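Local coordinates for spike protein P1 (Pseudoalteromonas phage pm2, PDB 2VVE), which forms the spike at the fivefold vertices of the virion and binds the host receptor through its C-terminal part, at residues I118-F129 with L240-Q248; L131-S139 with I151-I159. One frame throughout, in Å; residues are numbered along the deposited sequence.

Interaction 1 (I118-F129 with L240-Q248); sequences IDVPPELDGVPF and LLTVKGYAQ
Leu240 lies 6.9 Å from Phe129 and Tyr246 7.7 Å from Glu123, CA to CA, where the loop after strand 116-120 meets the linker between a jelly-roll domain and the following beta-sandwich domain. The loop passes through a 3-10 turn at 122-124 and a type II beta turn from Leu124 to Val127. The linker leaves a short, weakly bonded helix and enters strand 245-253, which lies in a sheet with strand 11-19. Leu241 is buried. Its CD2 is 3.5 Å from Phe129 CG and meets the ring obliquely. The same methyl reaches Leu124 CD2 at 3.8 Å. Leu240 CD1 packs on Val127 CG1 at 3.7 Å, and its CB lies against Leu124 CD1. Farther along, Glu123 CB lies over one face of the Tyr246 ring, 4.0 Å from its centroid, a CH-pi contact. Val243 CG2 sits on the opposite face. The Glu123 chain bends at chi2 (78°), which swings its carboxylate past the ring to Gln248. Gln248 OE1 is bonded to Gln16 NE2 of strand 11-19. Gln248 NE2 donates to Glu123 OE2 at 3.1 Å, nearly in its own amide plane but from above the carboxylate plane.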
ATOM      1  N   ILE A 118      -4.599 -14.506 -19.813  1.00 16.03           N
ATOM      2  CA  ILE A 118      -5.933 -14.739 -19.243  1.00 21.64           C
ATOM      3  C   ILE A 118      -5.762 -14.955 -17.744  1.00 22.00           C
ATOM      4  O   ILE A 118      -5.069 -15.879 -17.323  1.00 21.46           O
ATOM      5  CB  ILE A 118      -6.654 -15.971 -19.855  1.00 21.91           C
ATOM      6  CG1 ILE A 118      -6.726 -15.869 -21.381  1.00 26.40           C
ATOM      7  CG2 ILE A 118      -8.057 -16.153 -19.227  1.00 22.61           C
ATOM      8  CD1 ILE A 118      -7.241 -17.146 -22.059  1.00 26.95           C
ATOM      9  N   ASP A 119      -6.402 -14.104 -16.951  1.00 22.63           N
ATOM     10  CA  ASP A 119      -6.393 -14.279 -15.502  1.00 19.37           C
ATOM     11  C   ASP A 119      -7.604 -15.113 -15.110  1.00 23.19           C
ATOM     12  O   ASP A 119      -8.738 -14.610 -15.086  1.00 23.77           O
ATOM     13  CB  ASP A 119      -6.387 -12.918 -14.798  1.00 30.82           C
ATOM     14  CG  ASP A 119      -6.153 -13.023 -13.299  1.00 39.49           C
ATOM     15  OD1 ASP A 119      -5.844 -14.126 -12.798  1.00 35.68           O
ATOM     16  OD2 ASP A 119      -6.277 -11.983 -12.621  1.00 48.67           O
ATOM     17  N   VAL A 120      -7.355 -16.389 -14.809  1.00 21.11           N
ATOM     18  CA  VAL A 120      -8.421 -17.329 -14.447  1.00 18.42           C
ATOM     19  C   VAL A 120      -8.779 -17.168 -12.963  1.00 25.27           C
ATOM     20  O   VAL A 120      -7.968 -17.485 -12.087  1.00 24.26           O
ATOM     21  CB  VAL A 120      -8.029 -18.791 -14.788  1.00 22.17           C
ATOM     22  CG1 VAL A 120      -9.130 -19.766 -14.397  1.00 24.37           C
ATOM     23  CG2 VAL A 120      -7.745 -18.924 -16.273  1.00 17.90           C
ATOM     24  N   PRO A 121     -10.000 -16.677 -12.673  1.00 24.94           N
ATOM     25  CA  PRO A 121     -10.378 -16.453 -11.276  1.00 27.83           C
ATOM     26  C   PRO A 121     -10.575 -17.775 -10.545  1.00 29.00           C
ATOM     27  O   PRO A 121     -10.787 -18.804 -11.201  1.00 24.39           O
ATOM     28  CB  PRO A 121     -11.716 -15.710 -11.392  1.00 24.43           C
ATOM     29  CG  PRO A 121     -12.271 -16.144 -12.691  1.00 27.51           C
ATOM     30  CD  PRO A 121     -11.099 -16.334 -13.601  1.00 23.23           C
ATOM     31  N   PRO A 122     -10.507 -17.759  -9.194  1.00 36.30           N
ATOM     32  CA  PRO A 122     -10.772 -18.981  -8.440  1.00 36.19           C
ATOM     33  C   PRO A 122     -12.090 -19.609  -8.864  1.00 34.58           C
ATOM     34  O   PRO A 122     -12.194 -20.823  -8.956  1.00 28.19           O
ATOM     35  CB  PRO A 122     -10.860 -18.491  -6.992  1.00 37.52           C
ATOM     36  CG  PRO A 122     -10.012 -17.273  -6.960  1.00 37.95           C
ATOM     37  CD  PRO A 122     -10.172 -16.628  -8.306  1.00 37.40           C
ATOM     38  N   GLU A 123     -13.078 -18.765  -9.151  1.00 35.72           N
ATOM     39  CA  GLU A 123     -14.401 -19.210  -9.564  1.00 37.90           C
ATOM     40  C   GLU A 123     -14.397 -20.050 -10.870  1.00 35.94           C
ATOM     41  O   GLU A 123     -15.362 -20.762 -11.153  1.00 33.06           O
ATOM     42  CB  GLU A 123     -15.344 -17.995  -9.648  1.00 28.46           C
ATOM     43  CG  GLU A 123     -15.698 -17.329  -8.276  1.00 39.78           C
ATOM     44  CD  GLU A 123     -14.602 -16.404  -7.676  1.00 43.90           C
ATOM     45  OE1 GLU A 123     -13.830 -15.764  -8.438  1.00 29.88           O
ATOM     46  OE2 GLU A 123     -14.537 -16.295  -6.420  1.00 32.80           O
ATOM     47  N   LEU A 124     -13.305 -19.981 -11.640  1.00 29.40           N
ATOM     48  CA  LEU A 124     -13.156 -20.728 -12.914  1.00 27.04           C
ATOM     49  C   LEU A 124     -12.029 -21.777 -12.876  1.00 31.92           C
ATOM     50  O   LEU A 124     -11.676 -22.378 -13.903  1.00 28.68           O
ATOM     51  CB  LEU A 124     -12.931 -19.744 -14.072  1.00 26.28           C
ATOM     52  CG  LEU A 124     -12.824 -20.203 -15.540  1.00 38.49           C
ATOM     53  CD1 LEU A 124     -14.187 -20.552 -16.129  1.00 48.95           C
ATOM     54  CD2 LEU A 124     -12.130 -19.157 -16.408  1.00 58.78           C
ATOM     55  N   ASP A 125     -11.461 -21.981 -11.690  1.00 31.11           N
ATOM     56  CA  ASP A 125     -10.381 -22.948 -11.497  1.00 30.27           C
ATOM     57  C   ASP A 125     -10.791 -24.346 -11.960  1.00 28.45           C
ATOM     58  O   ASP A 125     -11.678 -24.972 -11.368  1.00 32.31           O
ATOM     59  CB  ASP A 125      -9.953 -22.971 -10.027  1.00 35.22           C
ATOM     60  CG  ASP A 125      -8.794 -23.917  -9.765  1.00 42.13           C
ATOM     61  OD1 ASP A 125      -8.210 -24.447 -10.740  1.00 28.91           O
ATOM     62  OD2 ASP A 125      -8.477 -24.127  -8.576  1.00 44.73           O
ATOM     63  N   GLY A 126     -10.141 -24.816 -13.021  1.00 27.15           N
ATOM     64  CA  GLY A 126     -10.389 -26.138 -13.604  1.00 27.16           C
ATOM     65  C   GLY A 126     -11.749 -26.295 -14.270  1.00 34.34           C
ATOM     66  O   GLY A 126     -12.248 -27.412 -14.413  1.00 33.91           O
ATOM     67  N   VAL A 127     -12.352 -25.177 -14.665  1.00 28.52           N
ATOM     68  CA  VAL A 127     -13.647 -25.187 -15.355  1.00 32.65           C
ATOM     69  C   VAL A 127     -13.428 -24.926 -16.853  1.00 26.88           C
ATOM     70  O   VAL A 127     -12.868 -23.892 -17.220  1.00 27.65           O
ATOM     71  CB  VAL A 127     -14.625 -24.129 -14.772  1.00 32.35           C
ATOM     72  CG1 VAL A 127     -15.921 -24.090 -15.579  1.00 30.79           C
ATOM     73  CG2 VAL A 127     -14.926 -24.397 -13.292  1.00 41.27           C
ATOM     74  N   PRO A 128     -13.854 -25.866 -17.723  1.00 28.42           N
ATOM     75  CA  PRO A 128     -13.639 -25.671 -19.165  1.00 28.53           C
ATOM     76  C   PRO A 128     -14.405 -24.470 -19.716  1.00 23.11           C
ATOM     77  O   PRO A 128     -15.545 -24.203 -19.300  1.00 24.54           O
ATOM     78  CB  PRO A 128     -14.161 -26.969 -19.793  1.00 28.99           C
ATOM     79  CG  PRO A 128     -14.231 -27.972 -18.643  1.00 25.18           C
ATOM     80  CD  PRO A 128     -14.527 -27.147 -17.429  1.00 35.26           C
ATOM     81  N   PHE A 129     -13.783 -23.760 -20.652  1.00 23.55           N
ATOM     82  CA  PHE A 129     -14.402 -22.593 -21.268  1.00 23.67           C
ATOM     83  C   PHE A 129     -14.023 -22.477 -22.737  1.00 18.50           C
ATOM     84  O   PHE A 129     -12.989 -22.996 -23.163  1.00 22.86           O
ATOM     85  CB  PHE A 129     -14.027 -21.313 -20.513  1.00 22.16           C
ATOM     86  CG  PHE A 129     -12.564 -20.964 -20.589  1.00 21.56           C
ATOM     87  CD1 PHE A 129     -12.085 -20.147 -21.611  1.00 21.67           C
ATOM     88  CD2 PHE A 129     -11.666 -21.447 -19.633  1.00 28.90           C
ATOM     89  CE1 PHE A 129     -10.729 -19.815 -21.690  1.00 20.10           C
ATOM     90  CE2 PHE A 129     -10.308 -21.127 -19.700  1.00 30.02           C
ATOM     91  CZ  PHE A 129      -9.838 -20.308 -20.731  1.00 35.73           C
ATOM     92  N   LEU A 240     -18.949 -17.781 -18.839  1.00 22.52           N
ATOM     93  CA  LEU A 240     -17.922 -17.843 -17.789  1.00 19.96           C
ATOM     94  C   LEU A 240     -16.793 -16.826 -17.991  1.00 31.01           C
ATOM     95  O   LEU A 240     -16.056 -16.517 -17.056  1.00 30.26           O
ATOM     96  CB  LEU A 240     -17.315 -19.242 -17.722  1.00 22.61           C
ATOM     97  CG  LEU A 240     -18.220 -20.421 -17.380  1.00 21.73           C
ATOM     98  CD1 LEU A 240     -17.571 -21.717 -17.881  1.00 23.07           C
ATOM     99  CD2 LEU A 240     -18.516 -20.471 -15.881  1.00 29.90           C
ATOM    100  N   LEU A 241     -16.632 -16.338 -19.220  1.00 23.86           N
ATOM    101  CA  LEU A 241     -15.533 -15.429 -19.547  1.00 20.44           C
ATOM    102  C   LEU A 241     -16.010 -14.021 -19.837  1.00 23.40           C
ATOM    103  O   LEU A 241     -15.242 -13.060 -19.716  1.00 19.07           O
ATOM    104  CB  LEU A 241     -14.726 -15.952 -20.739  1.00 21.37           C
ATOM    105  CG  LEU A 241     -13.539 -16.876 -20.447  1.00 22.76           C
ATOM    106  CD1 LEU A 241     -12.359 -16.106 -19.882  1.00 35.71           C
ATOM    107  CD2 LEU A 241     -13.938 -17.986 -19.491  1.00 31.71           C
ATOM    108  N   THR A 242     -17.273 -13.897 -20.233  1.00 18.79           N
ATOM    109  CA  THR A 242     -17.836 -12.586 -20.523  1.00 16.53           C
ATOM    110  C   THR A 242     -18.111 -11.819 -19.229  1.00 21.52           C
ATOM    111  O   THR A 242     -18.195 -10.602 -19.251  1.00 23.53           O
ATOM    112  CB  THR A 242     -19.102 -12.654 -21.389  1.00 16.11           C
ATOM    113  OG1 THR A 242     -20.145 -13.353 -20.692  1.00 19.52           O
ATOM    114  CG2 THR A 242     -18.804 -13.377 -22.699  1.00 19.52           C
ATOM    115  N   VAL A 243     -18.265 -12.550 -18.126  1.00 22.22           N
ATOM    116  CA  VAL A 243     -18.356 -11.972 -16.781  1.00 26.22           C
ATOM    117  C   VAL A 243     -17.082 -11.146 -16.532  1.00 24.15           C
ATOM    118  O   VAL A 243     -15.980 -11.573 -16.883  1.00 22.96           O
ATOM    119  CB  VAL A 243     -18.566 -13.098 -15.711  1.00 21.89           C
ATOM    120  CG1 VAL A 243     -17.367 -14.049 -15.641  1.00 23.08           C
ATOM    121  CG2 VAL A 243     -18.865 -12.532 -14.335  1.00 25.92           C
ATOM    122  N   LYS A 244     -17.246  -9.952 -15.977  1.00 22.26           N
ATOM    123  CA  LYS A 244     -16.128  -9.019 -15.773  1.00 17.31           C
ATOM    124  C   LYS A 244     -15.359  -9.347 -14.488  1.00 14.68           C
ATOM    125  O   LYS A 244     -14.252  -8.857 -14.247  1.00 16.55           O
ATOM    126  CB  LYS A 244     -16.635  -7.575 -15.759  1.00 19.64           C
ATOM    127  CG  LYS A 244     -17.605  -7.203 -16.898  1.00 26.33           C
ATOM    128  CD  LYS A 244     -17.017  -7.455 -18.284  1.00 32.34           C
ATOM    129  CE  LYS A 244     -18.113  -7.520 -19.338  1.00 27.28           C
ATOM    130  NZ  LYS A 244     -17.599  -8.134 -20.597  1.00 32.49           N
ATOM    131  N   GLY A 245     -15.971 -10.187 -13.668  1.00 20.28           N
ATOM    132  CA  GLY A 245     -15.380 -10.610 -12.422  1.00 20.06           C
ATOM    133  C   GLY A 245     -16.499 -11.033 -11.517  1.00 16.03           C
ATOM    134  O   GLY A 245     -17.685 -10.866 -11.850  1.00 18.34           O
ATOM    135  N   TYR A 246     -16.130 -11.589 -10.374  1.00 12.32           N
ATOM    136  CA  TYR A 246     -17.114 -11.997  -9.393  1.00 12.07           C
ATOM    137  C   TYR A 246     -16.959 -11.136  -8.151  1.00 16.69           C
ATOM    138  O   TYR A 246     -15.879 -11.087  -7.557  1.00 15.02           O
ATOM    139  CB  TYR A 246     -16.971 -13.489  -9.074  1.00 17.30           C
ATOM    140  CG  TYR A 246     -17.241 -14.362 -10.281  1.00 20.46           C
ATOM    141  CD1 TYR A 246     -16.241 -14.620 -11.217  1.00 18.44           C
ATOM    142  CD2 TYR A 246     -18.506 -14.892 -10.508  1.00 19.30           C
ATOM    143  CE1 TYR A 246     -16.489 -15.401 -12.351  1.00 21.64           C
ATOM    144  CE2 TYR A 246     -18.762 -15.688 -11.635  1.00 23.95           C
ATOM    145  CZ  TYR A 246     -17.756 -15.936 -12.541  1.00 32.07           C
ATOM    146  OH  TYR A 246     -18.023 -16.711 -13.648  1.00 32.08           O
ATOM    147  N   ALA A 247     -18.037 -10.445  -7.792  1.00 11.05           N
ATOM    148  CA  ALA A 247     -18.090  -9.659  -6.558  1.00 11.20           C
ATOM    149  C   ALA A 247     -18.307 -10.594  -5.383  1.00 14.62           C
ATOM    150  O   ALA A 247     -19.124 -11.507  -5.454  1.00 12.70           O
ATOM    151  CB  ALA A 247     -19.209  -8.625  -6.629  1.00 14.16           C
ATOM    152  N   GLN A 248     -17.541 -10.383  -4.320  1.00  9.58           N
ATOM    153  CA  GLN A 248     -17.626 -11.209  -3.114  1.00  9.01           C
ATOM    154  C   GLN A 248     -18.657 -10.576  -2.200  1.00 11.17           C
ATOM    155  O   GLN A 248     -18.578  -9.372  -1.943  1.00 12.52           O
ATOM    156  CB  GLN A 248     -16.255 -11.244  -2.410  1.00  8.68           C
ATOM    157  CG  GLN A 248     -15.103 -11.807  -3.257  1.00  8.85           C
ATOM    158  CD  GLN A 248     -15.326 -13.262  -3.630  1.00  9.30           C
ATOM    159  OE1 GLN A 248     -15.877 -14.040  -2.843  1.00 16.92           O
ATOM    160  NE2 GLN A 248     -14.902 -13.641  -4.842  1.00 17.64           N
TER

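Interaction 2 (L131-S139 with I151-I159); sequences LKARVRHKS and ISVKPAFYI
Phe157 reaches from strand 151-160 to Leu131 and Ala133 of strand 129-137. The two strands belong to different sheets. The axes of 131-137 and 155-159 approach to 9.3 Å at 140°, so they run roughly antiparallel, and side chains fill the gap. Leu131 sets CG anti to its own N (chi1 -174°), and this brings CD2 over one face of the Phe157 ring, offset toward the rim. CD2 is 4.0 Å from the ring centroid in a CH-pi contact. The same methyl also reaches Ile159 CD1. Ala133 CB meets Phe157 CZ obliquely at 3.8 Å, while Lys132 O lies at the ring edge. In the middle, Val135 CG1 touches Pro155 CG at 4.2 Å. His137 is a polar residue in this buried layer. Val153 CG2 sits over the centre of its ring, 3.5 Å from the centroid, also as a CH-pi contact. Val153 holds CG1 anti to the carbonyl carbon (chi1 -59°), which leaves CG2 between N and C, facing the imidazole. Pro155 CD lies at the ring edge, 4.0 Å from His137 CE1. Both ring nitrogens are satisfied: ND1 pairs with Thr229 OG1 and NE2 with Tyr175 OH. Bonds at both nitrogens probably hold the rotation of the ring. At the far end Ser139 CB packs on Ile151 CG1 at 3.8 Å, and Ser139 OG bonds to His181 N. The side chain of Ile151 is about 5 Å from the calcium ion bound by Ser150, Asp212 and Asp214. The arrangement is the face-to-face sheet packing of a beta sandwich, consistent with a jelly-roll.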
ATOM      1  N   LEU A 131     -12.651 -20.674 -25.943  1.00 14.93           N
ATOM      2  CA  LEU A 131     -11.777 -19.619 -26.443  1.00 15.33           C
ATOM      3  C   LEU A 131     -11.795 -19.649 -27.962  1.00 19.43           C
ATOM      4  O   LEU A 131     -11.521 -20.684 -28.581  1.00 20.75           O
ATOM      5  CB  LEU A 131     -10.349 -19.792 -25.911  1.00 21.86           C
ATOM      6  CG  LEU A 131      -9.298 -18.707 -26.192  1.00 17.19           C
ATOM      7  CD1 LEU A 131      -9.712 -17.351 -25.633  1.00 16.62           C
ATOM      8  CD2 LEU A 131      -7.951 -19.114 -25.608  1.00 16.96           C
ATOM      9  N   LYS A 132     -12.106 -18.504 -28.556  1.00 13.58           N
ATOM     10  CA  LYS A 132     -12.291 -18.417 -29.994  1.00 14.28           C
ATOM     11  C   LYS A 132     -11.407 -17.363 -30.631  1.00 19.18           C
ATOM     12  O   LYS A 132     -10.931 -16.447 -29.963  1.00 17.14           O
ATOM     13  CB  LYS A 132     -13.747 -18.091 -30.315  1.00 17.20           C
ATOM     14  CG  LYS A 132     -14.746 -19.189 -29.985  1.00 22.03           C
ATOM     15  CD  LYS A 132     -16.152 -18.688 -30.275  1.00 25.34           C
ATOM     16  CE  LYS A 132     -17.224 -19.688 -29.850  1.00 21.14           C
ATOM     17  NZ  LYS A 132     -18.605 -19.102 -29.982  1.00 32.45           N
ATOM     18  N   ALA A 133     -11.187 -17.505 -31.935  1.00 10.17           N
ATOM     19  CA  ALA A 133     -10.591 -16.435 -32.719  1.00 15.23           C
ATOM     20  C   ALA A 133     -11.210 -16.374 -34.101  1.00 16.80           C
ATOM     21  O   ALA A 133     -11.526 -17.414 -34.696  1.00 19.23           O
ATOM     22  CB  ALA A 133      -9.085 -16.606 -32.824  1.00 11.36           C
ATOM     23  N   ARG A 134     -11.374 -15.150 -34.598  1.00 16.05           N
ATOM     24  CA  ARG A 134     -11.715 -14.893 -35.987  1.00 17.56           C
ATOM     25  C   ARG A 134     -10.386 -14.834 -36.745  1.00 19.57           C
ATOM     26  O   ARG A 134      -9.517 -13.994 -36.464  1.00 16.45           O
ATOM     27  CB  ARG A 134     -12.512 -13.581 -36.108  1.00 17.48           C
ATOM     28  CG  ARG A 134     -12.792 -13.140 -37.536  1.00 22.15           C
ATOM     29  CD  ARG A 134     -13.575 -11.833 -37.590  1.00 17.03           C
ATOM     30  NE  ARG A 134     -13.925 -11.512 -38.972  1.00 28.33           N
ATOM     31  CZ  ARG A 134     -14.808 -10.585 -39.331  1.00 48.56           C
ATOM     32  NH1 ARG A 134     -15.061 -10.381 -40.617  1.00 40.29           N
ATOM     33  NH2 ARG A 134     -15.441  -9.865 -38.410  1.00 43.14           N
ATOM     34  N   VAL A 135     -10.212 -15.765 -37.676  1.00 19.69           N
ATOM     35  CA  VAL A 135      -8.903 -16.005 -38.270  1.00 15.10           C
ATOM     36  C   VAL A 135      -8.959 -15.798 -39.780  1.00 13.50           C
ATOM     37  O   VAL A 135      -9.841 -16.326 -40.459  1.00 20.71           O
ATOM     38  CB  VAL A 135      -8.363 -17.436 -37.912  1.00 18.87           C
ATOM     39  CG1 VAL A 135      -7.026 -17.670 -38.537  1.00 17.66           C
ATOM     40  CG2 VAL A 135      -8.240 -17.616 -36.411  1.00 12.01           C
ATOM     41  N   ARG A 136      -8.016 -15.013 -40.290  1.00 13.79           N
ATOM     42  CA  ARG A 136      -7.975 -14.702 -41.711  1.00 21.35           C
ATOM     43  C   ARG A 136      -6.692 -15.235 -42.333  1.00 20.41           C
ATOM     44  O   ARG A 136      -5.580 -14.836 -41.961  1.00 18.44           O
ATOM     45  CB  ARG A 136      -8.107 -13.188 -41.940  1.00 18.02           C
ATOM     46  CG  ARG A 136      -8.138 -12.776 -43.421  1.00 21.51           C
ATOM     47  CD  ARG A 136      -8.444 -11.315 -43.576  1.00 22.32           C
ATOM     48  NE  ARG A 136      -9.730 -10.993 -42.972  1.00 21.73           N
ATOM     49  CZ  ARG A 136     -10.089  -9.775 -42.584  1.00 24.90           C
ATOM     50  NH1 ARG A 136      -9.255  -8.751 -42.737  1.00 19.95           N
ATOM     51  NH2 ARG A 136     -11.282  -9.591 -42.030  1.00 27.96           N
ATOM     52  N   HIS A 137      -6.860 -16.136 -43.289  1.00 17.32           N
ATOM     53  CA  HIS A 137      -5.749 -16.622 -44.094  1.00 15.94           C
ATOM     54  C   HIS A 137      -5.749 -15.926 -45.454  1.00 14.91           C
ATOM     55  O   HIS A 137      -6.778 -15.853 -46.127  1.00 20.56           O
ATOM     56  CB  HIS A 137      -5.839 -18.142 -44.254  1.00 17.00           C
ATOM     57  CG  HIS A 137      -6.077 -18.865 -42.964  1.00 19.35           C
ATOM     58  ND1 HIS A 137      -5.093 -19.022 -42.012  1.00 12.59           N
ATOM     59  CD2 HIS A 137      -7.178 -19.487 -42.476  1.00 15.98           C
ATOM     60  CE1 HIS A 137      -5.582 -19.701 -40.986  1.00 21.66           C
ATOM     61  NE2 HIS A 137      -6.842 -20.002 -41.245  1.00 22.17           N
ATOM     62  N   LYS A 138      -4.602 -15.384 -45.836  1.00 20.38           N
ATOM     63  CA  LYS A 138      -4.451 -14.750 -47.150  1.00 19.74           C
ATOM     64  C   LYS A 138      -3.066 -15.071 -47.688  1.00 23.00           C
ATOM     65  O   LYS A 138      -2.057 -14.708 -47.069  1.00 25.81           O
ATOM     66  CB  LYS A 138      -4.675 -13.234 -47.043  1.00 25.62           C
ATOM     67  CG  LYS A 138      -4.694 -12.482 -48.371  1.00 25.93           C
ATOM     68  CD  LYS A 138      -5.013 -11.004 -48.137  1.00 31.94           C
ATOM     69  CE  LYS A 138      -5.218 -10.244 -49.438  1.00 43.23           C
ATOM     70  NZ  LYS A 138      -3.953 -10.063 -50.198  1.00 56.55           N
ATOM     71  N   SER A 139      -3.028 -15.769 -48.825  1.00 19.28           N
ATOM     72  CA  SER A 139      -1.775 -16.204 -49.437  1.00 22.41           C
ATOM     73  C   SER A 139      -1.537 -15.628 -50.836  1.00 23.08           C
ATOM     74  O   SER A 139      -0.389 -15.406 -51.217  1.00 23.97           O
ATOM     75  CB  SER A 139      -1.668 -17.737 -49.447  1.00 23.24           C
ATOM     76  OG  SER A 139      -2.669 -18.342 -50.250  1.00 27.38           O
ATOM     77  N   ILE A 151      -1.424 -23.324 -49.859  1.00 27.08           N
ATOM     78  CA  ILE A 151      -0.856 -23.166 -48.527  1.00 22.76           C
ATOM     79  C   ILE A 151      -1.714 -23.884 -47.484  1.00 23.33           C
ATOM     80  O   ILE A 151      -2.915 -23.619 -47.362  1.00 31.89           O
ATOM     81  CB  ILE A 151      -0.683 -21.664 -48.151  1.00 30.23           C
ATOM     82  CG1 ILE A 151       0.337 -20.974 -49.075  1.00 22.82           C
ATOM     83  CG2 ILE A 151      -0.312 -21.493 -46.670  1.00 25.82           C
ATOM     84  CD1 ILE A 151       1.762 -21.561 -49.051  1.00 22.87           C
ATOM     85  N   SER A 152      -1.088 -24.798 -46.741  1.00 25.87           N
ATOM     86  CA  SER A 152      -1.750 -25.453 -45.611  1.00 23.19           C
ATOM     87  C   SER A 152      -1.579 -24.598 -44.368  1.00 18.80           C
ATOM     88  O   SER A 152      -0.491 -24.078 -44.101  1.00 17.33           O
ATOM     89  CB  SER A 152      -1.201 -26.866 -45.373  1.00 24.11           C
ATOM     90  OG  SER A 152      -1.526 -27.725 -46.456  1.00 29.54           O
ATOM     91  N   VAL A 153      -2.674 -24.436 -43.630  1.00 19.27           N
ATOM     92  CA  VAL A 153      -2.683 -23.649 -42.399  1.00 19.20           C
ATOM     93  C   VAL A 153      -3.271 -24.450 -41.232  1.00 23.43           C
ATOM     94  O   VAL A 153      -4.147 -25.301 -41.414  1.00 19.12           O
ATOM     95  CB  VAL A 153      -3.456 -22.302 -42.547  1.00 21.60           C
ATOM     96  CG1 VAL A 153      -2.847 -21.432 -43.651  1.00 21.03           C
ATOM     97  CG2 VAL A 153      -4.927 -22.538 -42.816  1.00 20.41           C
ATOM     98  N   LYS A 154      -2.754 -24.190 -40.041  1.00 22.55           N
ATOM     99  CA  LYS A 154      -3.322 -24.740 -38.822  1.00 18.14           C
ATOM    100  C   LYS A 154      -3.029 -23.771 -37.673  1.00 21.98           C
ATOM    101  O   LYS A 154      -1.990 -23.885 -37.006  1.00 16.35           O
ATOM    102  CB  LYS A 154      -2.797 -26.159 -38.541  1.00 17.94           C
ATOM    103  CG  LYS A 154      -3.420 -26.809 -37.292  1.00 22.95           C
ATOM    104  CD  LYS A 154      -3.215 -28.314 -37.244  1.00 26.27           C
ATOM    105  CE  LYS A 154      -4.324 -29.056 -37.963  1.00 38.15           C
ATOM    106  NZ  LYS A 154      -4.097 -30.524 -37.917  1.00 50.17           N
ATOM    107  N   PRO A 155      -3.941 -22.797 -37.452  1.00 15.80           N
ATOM    108  CA  PRO A 155      -3.746 -21.824 -36.377  1.00 14.88           C
ATOM    109  C   PRO A 155      -3.845 -22.493 -35.004  1.00 12.75           C
ATOM    110  O   PRO A 155      -4.534 -23.504 -34.860  1.00 12.58           O
ATOM    111  CB  PRO A 155      -4.884 -20.815 -36.592  1.00 14.90           C
ATOM    112  CG  PRO A 155      -5.934 -21.588 -37.361  1.00 12.05           C
ATOM    113  CD  PRO A 155      -5.177 -22.545 -38.221  1.00 17.16           C
ATOM    114  N   ALA A 156      -3.138 -21.957 -34.017  1.00 16.32           N
ATOM    115  CA  ALA A 156      -3.200 -22.510 -32.658  1.00 10.59           C
ATOM    116  C   ALA A 156      -3.098 -21.414 -31.612  1.00 11.19           C
ATOM    117  O   ALA A 156      -2.652 -20.297 -31.915  1.00 11.27           O
ATOM    118  CB  ALA A 156      -2.103 -23.550 -32.443  1.00 12.27           C
ATOM    119  N   PHE A 157      -3.560 -21.727 -30.400  1.00 12.53           N
ATOM    120  CA  PHE A 157      -3.145 -21.000 -29.204  1.00 10.61           C
ATOM    121  C   PHE A 157      -2.148 -21.879 -28.504  1.00 10.60           C
ATOM    122  O   PHE A 157      -2.452 -23.043 -28.227  1.00 12.09           O
ATOM    123  CB  PHE A 157      -4.313 -20.771 -28.247  1.00 12.39           C
ATOM    124  CG  PHE A 157      -5.437 -19.980 -28.836  1.00 18.48           C
ATOM    125  CD1 PHE A 157      -5.228 -18.686 -29.305  1.00 13.75           C
ATOM    126  CD2 PHE A 157      -6.714 -20.525 -28.907  1.00 14.38           C
ATOM    127  CE1 PHE A 157      -6.295 -17.932 -29.841  1.00 15.82           C
ATOM    128  CE2 PHE A 157      -7.788 -19.795 -29.454  1.00 18.73           C
ATOM    129  CZ  PHE A 157      -7.571 -18.493 -29.914  1.00 18.51           C
ATOM    130  N   TYR A 158      -0.955 -21.336 -28.243  1.00  9.44           N
ATOM    131  CA  TYR A 158      -0.026 -21.978 -27.320  1.00 12.94           C
ATOM    132  C   TYR A 158      -0.237 -21.328 -25.953  1.00 14.31           C
ATOM    133  O   TYR A 158      -0.050 -20.122 -25.813  1.00 11.92           O
ATOM    134  CB  TYR A 158       1.432 -21.773 -27.753  1.00  8.39           C
ATOM    135  CG  TYR A 158       1.871 -22.507 -29.005  1.00 10.08           C
ATOM    136  CD1 TYR A 158       1.049 -23.457 -29.642  1.00 16.84           C
ATOM    137  CD2 TYR A 158       3.116 -22.252 -29.552  1.00 17.27           C
ATOM    138  CE1 TYR A 158       1.481 -24.115 -30.791  1.00 20.89           C
ATOM    139  CE2 TYR A 158       3.549 -22.900 -30.688  1.00 16.54           C
ATOM    140  CZ  TYR A 158       2.750 -23.831 -31.301  1.00 19.48           C
ATOM    141  OH  TYR A 158       3.252 -24.458 -32.430  1.00 16.95           O
ATOM    142  N   ILE A 159      -0.614 -22.122 -24.952  1.00 11.16           N
ATOM    143  CA  ILE A 159      -0.978 -21.582 -23.639  1.00  9.67           C
ATOM    144  C   ILE A 159      -0.119 -22.203 -22.535  1.00 13.86           C
ATOM    145  O   ILE A 159       0.070 -23.423 -22.496  1.00 16.18           O
ATOM    146  CB  ILE A 159      -2.482 -21.805 -23.321  1.00 16.10           C
ATOM    147  CG1 ILE A 159      -3.359 -21.338 -24.497  1.00 10.55           C
ATOM    148  CG2 ILE A 159      -2.873 -21.108 -21.998  1.00 13.15           C
ATOM    149  CD1 ILE A 159      -4.874 -21.451 -24.249  1.00  8.85           C
TER

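How the interactions relate
From the N terminus the chain first builds strands 11-19 through 78-81, then enters the next domain at 88-91. Segment 118-129 follows, ending strand 116-120 and turning into strand 129-137. Interaction 2 then closes a short loop, with 11 residues between 131-139 and 151-159. Interaction 1 closes only when the chain returns at 240-248, after 110 intervening residues, so interaction 2 is nested inside it. Their centres are 25 Å apart, yet they touch where Ile118 CD1 meets Leu131 CD2 at 4.1 Å. Interaction 2 ties the two sheets of one domain together along its length, from the calcium end to the side of Ile118. Interaction 1 joins that domain to the linker and final strand of the other.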